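Local coordinates for protein Exo beta-1,2-glucooligosaccharide sophorohydrolase (non-reducing end) (Parabacteroides distasonis ATCC 8503, PDB 5Z06) that hydrolyses linear beta-1,2-glucan and beta-1,2-glucooligosaccharides as an exo-type enzyme, releasing sophorose from the non-reducing end, at residues A[145-148]-A[149-153]; A[106-109]-A[110-114]. One frame throughout, in Å; residues are numbered along the deposited sequence.

Interaction 1: A[145-148]-A[149-153]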
loop_
_atom_site.group_PDB
_atom_site.type_symbol
_atom_site.label_atom_id
_atom_site.label_comp_id
_atom_site.label_asym_id
_atom_site.label_seq_id
_atom_site.Cartn_x
_atom_site.Cartn_y
_atom_site.Cartn_z
ATOM N N ASN A 145 -31.991 -2.038 -7.977
ATOM C CA ASN A 145 -32.081 -3.368 -8.560
ATOM C C ASN A 145 -30.899 -4.187 -8.008
ATOM O O ASN A 145 -30.120 -3.677 -7.189
ATOM C CB ASN A 145 -32.053 -3.282 -10.103
ATOM C CG ASN A 145 -33.096 -2.305 -10.670
ATOM O OD1 ASN A 145 -34.183 -2.143 -10.118
ATOM N ND2 ASN A 145 -32.752 -1.641 -11.768
ATOM N N ALA A 146 -30.772 -5.441 -8.443
ATOM C CA ALA A 146 -29.683 -6.337 -8.008
ATOM C C ALA A 146 -28.292 -5.663 -8.039
ATOM O O ALA A 146 -27.873 -5.099 -9.056
ATOM C CB ALA A 146 -29.666 -7.602 -8.857
ATOM N N VAL A 147 -27.601 -5.703 -6.906
ATOM C CA VAL A 147 -26.277 -5.103 -6.774
ATOM C C VAL A 147 -25.270 -6.240 -6.789
ATOM O O VAL A 147 -25.441 -7.222 -6.088
ATOM C CB VAL A 147 -26.158 -4.271 -5.478
ATOM C CG1 VAL A 147 -24.738 -3.749 -5.280
ATOM C CG2 VAL A 147 -27.125 -3.101 -5.526
ATOM N N ASN A 148 -24.225 -6.100 -7.593
ATOM C CA ASN A 148 -23.169 -7.106 -7.662
ATOM C C ASN A 148 -21.879 -6.426 -8.104
ATOM O O ASN A 148 -21.863 -5.207 -8.305
ATOM C CB ASN A 148 -23.573 -8.202 -8.645
ATOM C CG ASN A 148 -24.037 -7.640 -9.962
ATOM O OD1 ASN A 148 -23.294 -6.962 -10.675
ATOM N ND2 ASN A 148 -25.281 -7.895 -10.281
ATOM N N ASP A 149 -20.819 -7.218 -8.291
ATOM C CA ASP A 149 -19.479 -6.694 -8.622
ATOM C C ASP A 149 -19.428 -5.785 -9.843
ATOM O O ASP A 149 -18.661 -4.821 -9.861
ATOM C CB ASP A 149 -18.483 -7.845 -8.778
ATOM C CG ASP A 149 -18.208 -8.542 -7.480
ATOM O OD1 ASP A 149 -18.600 -8.005 -6.435
ATOM O OD2 ASP A 149 -17.604 -9.627 -7.485
ATOM N N THR A 150 -20.292 -6.050 -10.819
ATOM C CA THR A 150 -20.335 -5.254 -12.044
ATOM C C THR A 150 -20.906 -3.849 -11.840
ATOM O O THR A 150 -20.653 -2.979 -12.651
ATOM C CB THR A 150 -21.198 -5.934 -13.134
ATOM O OG1 THR A 150 -22.583 -5.878 -12.761
ATOM C CG2 THR A 150 -20.768 -7.398 -13.377
ATOM N N ASN A 151 -21.701 -3.631 -10.791
ATOM C CA ASN A 151 -22.338 -2.311 -10.574
ATOM C C ASN A 151 -22.204 -1.691 -9.171
ATOM O O ASN A 151 -22.593 -0.539 -8.989
ATOM C CB ASN A 151 -23.830 -2.367 -10.981
ATOM C CG ASN A 151 -24.628 -3.360 -10.164
ATOM O OD1 ASN A 151 -24.284 -3.671 -9.027
ATOM N ND2 ASN A 151 -25.706 -3.866 -10.743
ATOM N N ILE A 152 -21.674 -2.440 -8.200
ATOM C CA ILE A 152 -21.629 -1.992 -6.800
ATOM C C ILE A 152 -20.833 -0.691 -6.611
ATOM O O ILE A 152 -21.208 0.165 -5.809
ATOM C CB ILE A 152 -21.100 -3.113 -5.868
ATOM C CG1 ILE A 152 -21.376 -2.775 -4.407
ATOM C CG2 ILE A 152 -19.618 -3.399 -6.130
ATOM C CD1 ILE A 152 -21.170 -3.949 -3.472
ATOM N N LYS A 153 -19.779 -0.524 -7.394
ATOM C CA LYS A 153 -18.958 0.675 -7.347
ATOM C C LYS A 153 -19.639 1.931 -7.838
ATOM O O LYS A 153 -19.109 3.025 -7.632
ATOM C CB LYS A 153 -17.666 0.466 -8.129
ATOM C CG LYS A 153 -16.799 -0.546 -7.433
ATOM C CD LYS A 153 -15.407 -0.579 -8.001
ATOM C CE LYS A 153 -14.637 -1.657 -7.275
ATOM N NZ LYS A 153 -13.306 -1.739 -7.887
#

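Interaction 2: A[106-109]-A[110-114]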
loop_
_atom_site.group_PDB
_atom_site.type_symbol
_atom_site.label_atom_id
_atom_site.label_comp_id
_atom_site.label_asym_id
_atom_site.label_seq_id
_atom_site.Cartn_x
_atom_site.Cartn_y
_atom_site.Cartn_z
ATOM N N ALA A 106 -30.123 8.445 1.451
ATOM C CA ALA A 106 -30.137 8.075 0.064
ATOM C C ALA A 106 -28.762 7.539 -0.278
ATOM O O ALA A 106 -27.848 7.514 0.561
ATOM C CB ALA A 106 -30.460 9.272 -0.806
ATOM N N ILE A 107 -28.623 7.064 -1.502
ATOM C CA ILE A 107 -27.330 6.619 -1.984
ATOM C C ILE A 107 -27.031 7.485 -3.184
ATOM O O ILE A 107 -27.894 7.670 -4.037
ATOM C CB ILE A 107 -27.320 5.106 -2.261
ATOM C CG1 ILE A 107 -27.347 4.378 -0.912
ATOM C CG2 ILE A 107 -26.078 4.709 -3.061
ATOM C CD1 ILE A 107 -27.560 2.878 -0.962
ATOM N N ARG A 108 -25.838 8.067 -3.197
ATOM C CA ARG A 108 -25.392 8.839 -4.317
ATOM C C ARG A 108 -24.662 7.903 -5.251
ATOM O O ARG A 108 -23.769 7.171 -4.811
ATOM C CB ARG A 108 -24.458 9.973 -3.908
ATOM C CG ARG A 108 -24.104 10.863 -5.098
ATOM C CD ARG A 108 -23.210 12.057 -4.796
ATOM N NE ARG A 108 -21.974 11.688 -4.125
ATOM C CZ ARG A 108 -20.931 11.056 -4.671
ATOM N NH1 ARG A 108 -20.927 10.637 -5.935
ATOM N NH2 ARG A 108 -19.877 10.806 -3.916
ATOM N N TYR A 109 -25.036 7.960 -6.535
ATOM C CA TYR A 109 -24.387 7.187 -7.575
ATOM C C TYR A 109 -23.085 7.843 -7.962
ATOM O O TYR A 109 -22.869 9.027 -7.667
ATOM C CB TYR A 109 -25.279 7.028 -8.820
ATOM C CG TYR A 109 -26.515 6.184 -8.583
ATOM C CD1 TYR A 109 -26.419 4.798 -8.426
ATOM C CD2 TYR A 109 -27.789 6.766 -8.517
ATOM C CE1 TYR A 109 -27.551 4.018 -8.222
ATOM C CE2 TYR A 109 -28.915 5.997 -8.308
ATOM C CZ TYR A 109 -28.787 4.632 -8.170
ATOM O OH TYR A 109 -29.892 3.879 -7.962
ATOM N N ALA A 110 -22.225 7.080 -8.630
ATOM C CA ALA A 110 -20.953 7.607 -9.151
ATOM C C ALA A 110 -21.129 8.805 -10.099
ATOM O O ALA A 110 -20.259 9.679 -10.161
ATOM C CB ALA A 110 -20.163 6.500 -9.839
ATOM N N ASP A 111 -22.256 8.849 -10.815
ATOM C CA ASP A 111 -22.596 9.989 -11.697
ATOM C C ASP A 111 -23.224 11.215 -10.982
ATOM O O ASP A 111 -23.630 12.172 -11.644
ATOM C CB ASP A 111 -23.463 9.524 -12.904
ATOM C CG ASP A 111 -24.897 9.082 -12.518
ATOM O OD1 ASP A 111 -25.355 9.348 -11.390
ATOM O OD2 ASP A 111 -25.580 8.458 -13.362
ATOM N N SER A 112 -23.315 11.171 -9.650
ATOM C CA SER A 112 -23.849 12.274 -8.821
ATOM C C SER A 112 -25.367 12.409 -8.861
ATOM O O SER A 112 -25.896 13.395 -8.347
ATOM C CB SER A 112 -23.205 13.635 -9.138
ATOM O OG SER A 112 -21.813 13.496 -9.224
ATOM N N THR A 113 -26.054 11.430 -9.457
ATOM C CA THR A 113 -27.485 11.289 -9.283
ATOM C C THR A 113 -27.681 10.444 -8.049
ATOM O O THR A 113 -26.749 9.800 -7.540
ATOM C CB THR A 113 -28.204 10.635 -10.490
ATOM O OG1 THR A 113 -27.775 9.276 -10.645
ATOM C CG2 THR A 113 -27.976 11.435 -11.777
ATOM N N TYR A 114 -28.912 10.444 -7.581
ATOM C CA TYR A 114 -29.251 9.867 -6.309
ATOM C C TYR A 114 -30.369 8.866 -6.432
ATOM O O TYR A 114 -31.169 8.876 -7.370
ATOM C CB TYR A 114 -29.691 10.977 -5.366
ATOM C CG TYR A 114 -28.574 11.887 -4.932
ATOM C CD1 TYR A 114 -28.149 12.943 -5.738
ATOM C CD2 TYR A 114 -27.947 11.695 -3.707
ATOM C CE1 TYR A 114 -27.133 13.779 -5.327
ATOM C CE2 TYR A 114 -26.953 12.528 -3.283
ATOM C CZ TYR A 114 -26.543 13.554 -4.089
ATOM O OH TYR A 114 -25.543 14.348 -3.639
HETATM O O HOH W 1 -18.698 9.814 -7.228
#

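Interaction 1: A[145-148]-A[149-153]
The backbone oxygen of Asn148 is gripped by two amide groups from the turn that follows it. Ile152 N approaches nearly along the C=O axis, 2.8 Å from Asn148 O, while Asn151 N comes in above the carbonyl plane, 2.9 Å from the same oxygen. The chain is thereby curled back on itself in one tight coil, within the loop that joins strand 132-138 to strand 155-161. The Asn151 side chain links back across the turn. With its CG set between the backbone N and the carbonyl carbon (chi1 61°), its amide folds back toward the preceding residues and is held at both ends: OD1 takes the N-H of Asn148 in an almost straight bond (2.8 Å, 170° at the hydrogen), and ND2 gives to Ala146 O at 3.0 Å, in the plane of that carbonyl. The Asn148 amide lies close by, its plane only 16° from that of Asn151, and its OD1 is directed to Thr150. It receives Thr150 OG1, at a very short separation that should be read with caution, and makes a weak bond with Thr150 N. Apolar packing is added where Val147 CG1 meets Ile152 CG1 at 3.6 Å, the two side chains crossing at about a right angle; Pro84 lies against Val147, and Tyr8 and Phe81 against Ile152. Asp149 OD1 accepts a hydrogen bond from Phe81 N, tying the turn to a neighbouring loop. Because both ends of the Asn151 amide are engaged, its flip state is defined, and this one side chain pins the start of the turn, whereas the Asn148 amide adds little to the backbone bonding.

Interaction 2: A[106-109]-A[110-114]
One face of the Tyr114 ring carries the aliphatic part of Arg108: CG sits 4.0 Å from the ring centroid, offset toward the rim, in a CH-pi contact, and CB reaches CE2 at 3.6 Å. The guanidinium itself does not stack, its plane standing 82° from that of the ring; instead Tyr114 OH, which is hydrogen-bonded to Tyr67 OH, and Ala110 O lie near its edge, and a water in its plane is held by NH1 at 2.7 Å and bonds weakly to Ala110 O. Arg108 CG is anti to the backbone N (chi1 -174°), which lays the chain over the ring before the bend at chi3 turns the guanidinium so that NE pairs with Glu69 of strand 65-71 in a salt bridge. The Tyr109 ring meets Thr113 obliquely, CD2 lying 3.3 Å from OG1. The backbone forms a type I turn from Tyr109 to Ser112: Ser112 N bonds to Tyr109 O at 3.0 Å, and Tyr109 N to Thr113 O at 2.7 Å. With Ser112 in a left-handed conformation (phi 75°), this is the pattern of a 3:5 hairpin, a type I turn with a G1 bulge. Asp111 steadies it through an Asx turn, OD1 accepting from Thr113 N at 2.9 Å on its anti side, tilted from the carboxylate plane, and from Thr113 OG1 on its syn lone pair. Replacing Tyr114 with alanine removes the ring and hydroxyl, and would probably leave the Arg108 methylenes without their cover and Tyr67 OH without this partner. The tyrosine therefore serves both natures of its neighbours, its face meeting hydrocarbon and its hydroxyl reaching strand 65-71, two strands away across the sheet.

Both interactions are local turns flanking neighbouring strands of the same five-stranded antiparallel sheet: 145-153 leads into strand 155-161, while 106-114 finishes strand 104-109 and turns toward 118-119. Their centres lie 14 Å apart, and they meet lightly where Lys153 O packs on Ala110 CB. Interaction 1 is partly buried, with Val147 and Ile152 tucked in, and is ordered chiefly by an asparagine amide bonding to the backbone of the loop between strands 132-138 and 155-161. Interaction 2 is a surface contact built on a strand end; there hairpin bonds set the backbone, and an aromatic face, a carboxylate and the methylenes of an arginine furnish the side-chain chemistry.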